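Local coordinates for protein DNA polymerase (Pyrobaculum calidifontis, PDB 5MDN) that probably catalyses DNA synthesis as a family B polymerase, adding deoxyribonucleotides from their triphosphates to a growing strand with release of diphosphate, at residues 636-639 / 640-644; 754-757 / 758-761; 57-61 / 62-66. All blocks are in the same frame, centred on the assembly; numbering follows the deposited sequence.

Contact 1: residues 636-639 / 640-644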
loop_
_atom_site.group_PDB
_atom_site.type_symbol
_atom_site.label_atom_id
_atom_site.label_comp_id
_atom_site.label_asym_id
_atom_site.label_seq_id
_atom_site.Cartn_x
_atom_site.Cartn_y
_atom_site.Cartn_z
ATOM N N ASN A 636 3.540 -10.733 -24.674
ATOM C CA ASN A 636 3.551 -11.602 -25.851
ATOM C C ASN A 636 4.929 -12.236 -26.026
ATOM O O ASN A 636 5.058 -13.462 -25.965
ATOM C CB ASN A 636 3.149 -10.838 -27.122
ATOM C CG ASN A 636 1.662 -10.905 -27.401
ATOM O OD1 ASN A 636 1.182 -11.822 -28.068
ATOM N ND2 ASN A 636 0.924 -9.921 -26.900
ATOM N N VAL A 637 5.961 -11.410 -26.243
ATOM C CA VAL A 637 7.338 -11.910 -26.292
ATOM C C VAL A 637 7.662 -12.689 -25.024
ATOM O O VAL A 637 8.160 -13.820 -25.075
ATOM C CB VAL A 637 8.330 -10.753 -26.512
ATOM C CG1 VAL A 637 9.728 -11.153 -26.053
ATOM C CG2 VAL A 637 8.360 -10.358 -27.981
ATOM N N VAL A 638 7.389 -12.089 -23.861
ATOM C CA VAL A 638 7.550 -12.810 -22.602
ATOM C C VAL A 638 6.658 -14.044 -22.585
ATOM O O VAL A 638 7.087 -15.135 -22.189
ATOM C CB VAL A 638 7.262 -11.876 -21.411
ATOM C CG1 VAL A 638 7.114 -12.677 -20.133
ATOM C CG2 VAL A 638 8.371 -10.842 -21.268
ATOM N N GLU A 639 5.404 -13.894 -23.020
ATOM C CA GLU A 639 4.478 -15.020 -23.025
ATOM C C GLU A 639 4.864 -16.074 -24.057
ATOM O O GLU A 639 4.615 -17.265 -23.843
ATOM C CB GLU A 639 3.054 -14.523 -23.270
ATOM C CG GLU A 639 1.979 -15.564 -23.010
ATOM C CD GLU A 639 0.619 -14.944 -22.758
ATOM O OE1 GLU A 639 0.529 -13.699 -22.715
ATOM O OE2 GLU A 639 -0.360 -15.704 -22.605
ATOM N N LEU A 640 5.470 -15.665 -25.175
ATOM C CA LEU A 640 5.934 -16.644 -26.153
ATOM C C LEU A 640 7.127 -17.427 -25.623
ATOM O O LEU A 640 7.214 -18.646 -25.817
ATOM C CB LEU A 640 6.294 -15.954 -27.470
ATOM C CG LEU A 640 5.150 -15.501 -28.379
ATOM C CD1 LEU A 640 5.676 -14.564 -29.452
ATOM C CD2 LEU A 640 4.449 -16.695 -29.003
ATOM N N ILE A 641 8.060 -16.744 -24.957
ATOM C CA ILE A 641 9.239 -17.417 -24.419
ATOM C C ILE A 641 8.851 -18.361 -23.288
ATOM O O ILE A 641 9.361 -19.483 -23.195
ATOM C CB ILE A 641 10.282 -16.377 -23.966
ATOM C CG1 ILE A 641 10.820 -15.611 -25.175
ATOM C CG2 ILE A 641 11.420 -17.046 -23.214
ATOM C CD1 ILE A 641 11.483 -14.303 -24.829
ATOM N N LEU A 642 7.932 -17.931 -22.418
ATOM C CA LEU A 642 7.553 -18.747 -21.271
ATOM C C LEU A 642 6.747 -19.974 -21.671
ATOM O O LEU A 642 6.746 -20.967 -20.935
ATOM C CB LEU A 642 6.756 -17.914 -20.264
ATOM C CG LEU A 642 7.537 -16.880 -19.455
ATOM C CD1 LEU A 642 6.588 -16.010 -18.646
ATOM C CD2 LEU A 642 8.549 -17.566 -18.554
ATOM N N LYS A 643 6.063 -19.935 -22.812
ATOM C CA LYS A 643 5.263 -21.061 -23.272
ATOM C C LYS A 643 6.003 -21.955 -24.257
ATOM O O LYS A 643 5.460 -22.987 -24.663
ATOM C CB LYS A 643 3.959 -20.563 -23.903
ATOM C CG LYS A 643 3.004 -19.921 -22.913
ATOM C CD LYS A 643 1.666 -19.582 -23.550
ATOM C CE LYS A 643 0.759 -18.885 -22.548
ATOM N NZ LYS A 643 -0.448 -18.301 -23.194
ATOM N N SER A 644 7.225 -21.594 -24.643
ATOM C CA SER A 644 8.035 -22.422 -25.523
ATOM C C SER A 644 8.890 -23.381 -24.704
ATOM O O SER A 644 9.532 -22.977 -23.730
ATOM C CB SER A 644 8.927 -21.554 -26.412
ATOM O OG SER A 644 9.930 -20.901 -25.650
#
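Val637 and Val638 accept successive i+4 backbone hydrogen bonds from Ile641 and Leu642: Ile641 N lies 2.9 Å from Val637 O, and Leu642 N lies 2.9 Å from Val638 O. The bond one step on, Lys643 N to Glu639 O, is longer at 3.2 Å and bent to 136°, with the donor above the carbonyl plane.

The side chains pair with the same four-residue spacing. Each valine sends CG1 forward to CD1 of the residue one turn later: Val637 CG1 meets Ile641 CD1 at 3.8 Å, and Val638 CG1 meets Leu642 CD1 at 3.7 Å. In both valines CG1 stands opposite the backbone N and beside the carbonyl carbon (chi1 159° and 167°), which directs this branch toward the following turn. The members of each pair run alongside one another.

On another side of the helix, Glu639 and Lys643 form an i/i+4 salt bridge, with Lys643 NZ 2.7 Å from Glu639 OE2. The lysine approaches on the anti lone pair. Both chains are extended beyond CG, and their aliphatic parts meet before the charges do, Glu639 CG lying 3.6 Å from Lys643 CE.

Past this turn, Ser644 OG donates to Ile641 O at 2.9 Å. The apolar face is covered by Ala606, Val654 and Ile758, while Leu642 O accepts a hydrogen bond from Arg595 NH1. Apolar i/i+4 pairs facing inward and a charged pair elsewhere on the surface mark the last turns of an amphipathic helix, 628-643, whose place among C-terminal helices is consistent with the thumb of family B polymerases.

Contact 2: residues 754-757 / 758-761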
loop_
_atom_site.group_PDB
_atom_site.type_symbol
_atom_site.label_atom_id
_atom_site.label_comp_id
_atom_site.label_asym_id
_atom_site.label_seq_id
_atom_site.Cartn_x
_atom_site.Cartn_y
_atom_site.Cartn_z
ATOM N N ALA A 754 12.094 -3.131 -27.455
ATOM C CA ALA A 754 11.234 -3.723 -26.435
ATOM C C ALA A 754 11.365 -5.240 -26.435
ATOM O O ALA A 754 11.454 -5.864 -25.371
ATOM C CB ALA A 754 9.780 -3.308 -26.649
ATOM N N ALA A 755 11.381 -5.848 -27.623
ATOM C CA ALA A 755 11.670 -7.272 -27.717
ATOM C C ALA A 755 13.113 -7.570 -27.335
ATOM O O ALA A 755 13.398 -8.637 -26.779
ATOM C CB ALA A 755 11.377 -7.777 -29.130
ATOM N N LEU A 756 14.033 -6.647 -27.628
ATOM C CA LEU A 756 15.429 -6.828 -27.249
ATOM C C LEU A 756 15.683 -6.617 -25.764
ATOM O O LEU A 756 16.782 -6.932 -25.298
ATOM C CB LEU A 756 16.332 -5.888 -28.049
ATOM C CG LEU A 756 16.475 -6.144 -29.547
ATOM C CD1 LEU A 756 17.667 -5.373 -30.077
ATOM C CD2 LEU A 756 16.616 -7.631 -29.836
ATOM N N ARG A 757 14.724 -6.080 -25.008
ATOM C CA ARG A 757 14.917 -6.094 -23.564
ATOM C C ARG A 757 14.775 -7.499 -22.996
ATOM O O ARG A 757 15.174 -7.738 -21.850
ATOM C CB ARG A 757 13.955 -5.135 -22.863
ATOM C CG ARG A 757 14.440 -4.758 -21.470
ATOM C CD ARG A 757 13.478 -3.882 -20.690
ATOM N NE ARG A 757 13.991 -3.666 -19.339
ATOM C CZ ARG A 757 13.409 -2.907 -18.418
ATOM N NH1 ARG A 757 12.274 -2.276 -18.688
ATOM N NH2 ARG A 757 13.968 -2.777 -17.222
ATOM N N ILE A 758 14.239 -8.432 -23.779
ATOM C CA ILE A 758 14.353 -9.847 -23.468
ATOM C C ILE A 758 15.147 -10.473 -24.604
ATOM O O ILE A 758 14.606 -11.206 -25.438
ATOM C CB ILE A 758 12.985 -10.531 -23.288
ATOM C CG1 ILE A 758 12.113 -9.740 -22.313
ATOM C CG2 ILE A 758 13.177 -11.937 -22.770
ATOM C CD1 ILE A 758 11.155 -8.786 -22.983
ATOM N N ALA A 759 16.440 -10.162 -24.654
ATOM C CA ALA A 759 17.295 -10.679 -25.713
ATOM C C ALA A 759 18.441 -11.471 -25.110
ATOM O O ALA A 759 19.611 -11.231 -25.416
ATOM C CB ALA A 759 17.824 -9.545 -26.583
ATOM N N GLU A 760 18.108 -12.418 -24.241
ATOM C CA GLU A 760 19.108 -13.267 -23.608
ATOM C C GLU A 760 19.595 -14.376 -24.528
ATOM O O GLU A 760 20.092 -15.405 -24.024
ATOM C CB GLU A 760 18.552 -13.846 -22.302
ATOM C CG GLU A 760 17.182 -14.552 -22.438
ATOM C CD GLU A 760 17.277 -15.974 -22.960
ATOM O OE1 GLU A 760 18.283 -16.644 -22.609
ATOM O OE2 GLU A 760 16.311 -16.435 -23.636
ATOM N N VAL A 761 19.399 -14.221 -25.847
ATOM C CA VAL A 761 19.735 -15.253 -26.827
ATOM C C VAL A 761 19.767 -14.724 -28.268
ATOM O O VAL A 761 20.386 -15.344 -29.138
ATOM C CB VAL A 761 18.723 -16.408 -26.678
ATOM C CG1 VAL A 761 17.412 -16.065 -27.358
ATOM C CG2 VAL A 761 19.293 -17.730 -27.167
#
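The carbonyl of Ala755 is the flat group that receives Ile758: the amide N of Ile758 stands over one face of the carbonyl plane, 58° out of it, and not on a lone pair. The separation from Ile758 N to Ala755 O is 3.1 Å, and the C=O...N angle of 116° confirms that the donor does not approach from straight ahead. The N-H...O angle is 144°, so this i+3 bond is also bent. A preceding bond of the same spacing, Arg757 N to Ala754 O, is weak at 3.3 Å.

Apolar contacts follow the turn. Leu756 CD2 touches Ala759 CB at 4.0 Å, a leucine branch against the methyl of an alanine that points back toward the helix. Ile758 keeps CG1 beside its own backbone N, opposite the carbonyl carbon, which brings Ile758 CD1 back to 3.8 Å from Ala754 O.

Beyond the two segments, Ile758 is buried against Gln634 and Leu597, whereas Leu756 meets Val764 farther along the C-terminal tail. Arg757, extended from CG to NE, touches Phe619 and Gln634. Bonds of i+3 spacing, one of them weak, followed by residues without regular helix or strand, are consistent with a helix finishing in a tighter turn: here it releases helix 743-756 into the C-terminal tail.

Contact 3: residues 57-61 / 62-66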
loop_
_atom_site.group_PDB
_atom_site.type_symbol
_atom_site.label_atom_id
_atom_site.label_comp_id
_atom_site.label_asym_id
_atom_site.label_seq_id
_atom_site.Cartn_x
_atom_site.Cartn_y
_atom_site.Cartn_z
ATOM N N TYR A 57 7.107 27.874 33.197
ATOM C CA TYR A 57 7.907 28.246 32.034
ATOM C C TYR A 57 7.147 27.975 30.743
ATOM O O TYR A 57 7.136 28.804 29.828
ATOM C CB TYR A 57 9.239 27.495 32.044
ATOM C CG TYR A 57 10.074 27.729 30.804
ATOM C CD1 TYR A 57 10.909 28.834 30.704
ATOM C CD2 TYR A 57 10.031 26.843 29.733
ATOM C CE1 TYR A 57 11.674 29.054 29.572
ATOM C CE2 TYR A 57 10.790 27.053 28.598
ATOM C CZ TYR A 57 11.610 28.160 28.523
ATOM O OH TYR A 57 12.369 28.372 27.393
ATOM N N LEU A 58 6.516 26.803 30.644
ATOM C CA LEU A 58 5.765 26.460 29.443
ATOM C C LEU A 58 4.469 27.250 29.315
ATOM O O LEU A 58 3.959 27.400 28.200
ATOM C CB LEU A 58 5.472 24.959 29.430
ATOM C CG LEU A 58 6.671 24.097 29.036
ATOM C CD1 LEU A 58 6.303 22.627 29.019
ATOM C CD2 LEU A 58 7.226 24.532 27.688
ATOM N N SER A 59 3.921 27.752 30.423
ATOM C CA SER A 59 2.656 28.478 30.381
ATOM C C SER A 59 2.745 29.808 29.640
ATOM O O SER A 59 1.701 30.380 29.310
ATOM C CB SER A 59 2.146 28.715 31.802
ATOM O OG SER A 59 1.662 27.513 32.377
ATOM N N ARG A 60 3.949 30.317 29.371
ATOM C CA ARG A 60 4.073 31.580 28.651
ATOM C C ARG A 60 3.881 31.432 27.147
ATOM O O ARG A 60 3.634 32.436 26.472
ATOM C CB ARG A 60 5.439 32.218 28.915
ATOM C CG ARG A 60 6.615 31.426 28.363
ATOM C CD ARG A 60 7.723 32.335 27.869
ATOM N NE ARG A 60 7.619 32.581 26.434
ATOM C CZ ARG A 60 7.015 33.636 25.896
ATOM N NH1 ARG A 60 6.461 34.553 26.677
ATOM N NH2 ARG A 60 6.973 33.778 24.579
ATOM N N VAL A 61 3.998 30.220 26.607
ATOM C CA VAL A 61 3.928 30.024 25.162
ATOM C C VAL A 61 2.565 29.466 24.765
ATOM O O VAL A 61 2.095 29.695 23.645
ATOM C CB VAL A 61 5.075 29.117 24.672
ATOM C CG1 VAL A 61 4.887 27.686 25.152
ATOM C CG2 VAL A 61 5.202 29.178 23.156
ATOM N N ALA A 62 1.911 28.758 25.679
ATOM C CA ALA A 62 0.629 28.124 25.402
ATOM C C ALA A 62 0.032 27.647 26.724
ATOM O O ALA A 62 0.765 27.445 27.696
ATOM C CB ALA A 62 0.787 26.944 24.428
ATOM N N PRO A 63 -1.288 27.461 26.778
ATOM C CA PRO A 63 -1.904 26.953 28.011
ATOM C C PRO A 63 -1.536 25.498 28.259
ATOM O O PRO A 63 -1.480 24.686 27.333
ATOM C CB PRO A 63 -3.407 27.119 27.754
ATOM C CG PRO A 63 -3.537 27.137 26.271
ATOM C CD PRO A 63 -2.297 27.812 25.764
ATOM N N VAL A 64 -1.284 25.176 29.526
ATOM C CA VAL A 64 -0.853 23.848 29.944
ATOM C C VAL A 64 -1.849 23.313 30.963
ATOM O O VAL A 64 -2.208 24.014 31.916
ATOM C CB VAL A 64 0.570 23.873 30.534
ATOM C CG1 VAL A 64 0.983 22.483 30.993
ATOM C CG2 VAL A 64 1.557 24.419 29.513
ATOM N N GLU A 65 -2.297 22.072 30.758
ATOM C CA GLU A 65 -3.220 21.452 31.704
ATOM C C GLU A 65 -2.500 21.028 32.978
ATOM O O GLU A 65 -2.973 21.295 34.089
ATOM C CB GLU A 65 -3.912 20.253 31.052
ATOM C CG GLU A 65 -5.025 19.643 31.889
ATOM C CD GLU A 65 -6.330 20.404 31.773
ATOM O OE1 GLU A 65 -6.582 20.998 30.703
ATOM O OE2 GLU A 65 -7.105 20.409 32.753
ATOM N N ALA A 66 -1.350 20.375 32.838
ATOM C CA ALA A 66 -0.572 19.912 33.981
ATOM C C ALA A 66 0.818 19.531 33.492
ATOM O O ALA A 66 1.058 19.383 32.291
ATOM C CB ALA A 66 -1.247 18.728 34.682
#
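Leu58 and Val64 meet across the turn that leads from helix 51-58 into strand 64-74, the first helix-to-strand connection of a beta-alpha-beta-beta-alpha-beta unit. Its antiparallel sheet has the strand order 2-3-1-4, which matches a ferredoxin-like fold.

The apolar contacts are modest. Val64 CG2 lies 4.0 Å from Leu58 CB; it is the branch beside the valine's own backbone N, since CG1 takes the position opposite that N (chi1 179°). Leu95 of helix 92-100 covers Val61, Ala62 and Val64 together, while Leu58 packs on Val84 of strand 77-86; the turn therefore touches both helix 92-100 and the sheet.

Among polar contacts, Val61 N bonds to Leu58 O at 3.2 Å, an i+3 link in the turn that leads out of the helix. Ser59 OG takes a hydrogen bond with Lys55 O, back in the helix. Farther on, Glu65 and Ala66 both face Val85 in a classic beta bulge, and Lys55 NZ bonds Glu65 O, tying helix to strand.

No conventional hydrogen bond spans the two segments; a CA-H...O contact does, with Ser59 CA 3.4 Å from Ala62 O and 147° at the hydrogen.

Contacts 1 and 2 form one packed region although more than a hundred residues separate them in sequence: their centres are 12 Å apart and they touch directly. Ile758 of contact 2 is the main bridge, with CG2 at 3.6 Å from Ile641 CD1 and CD1 at 3.9 Å from Val638 CG2; Val637 CG2 adds a contact with Ala755 CB at 4.1 Å. The last turns of helix 628-643 are therefore packed mainly on the start of the segment that follows helix 743-756. Contact 3 is remote, its centre 69 Å from that of contact 1 and 67 Å from that of contact 2, across the chain's centre. All three lie away from the magnesium site at Asp7 and Asp363 and from the magnesium-binding Asp169 and Asp236.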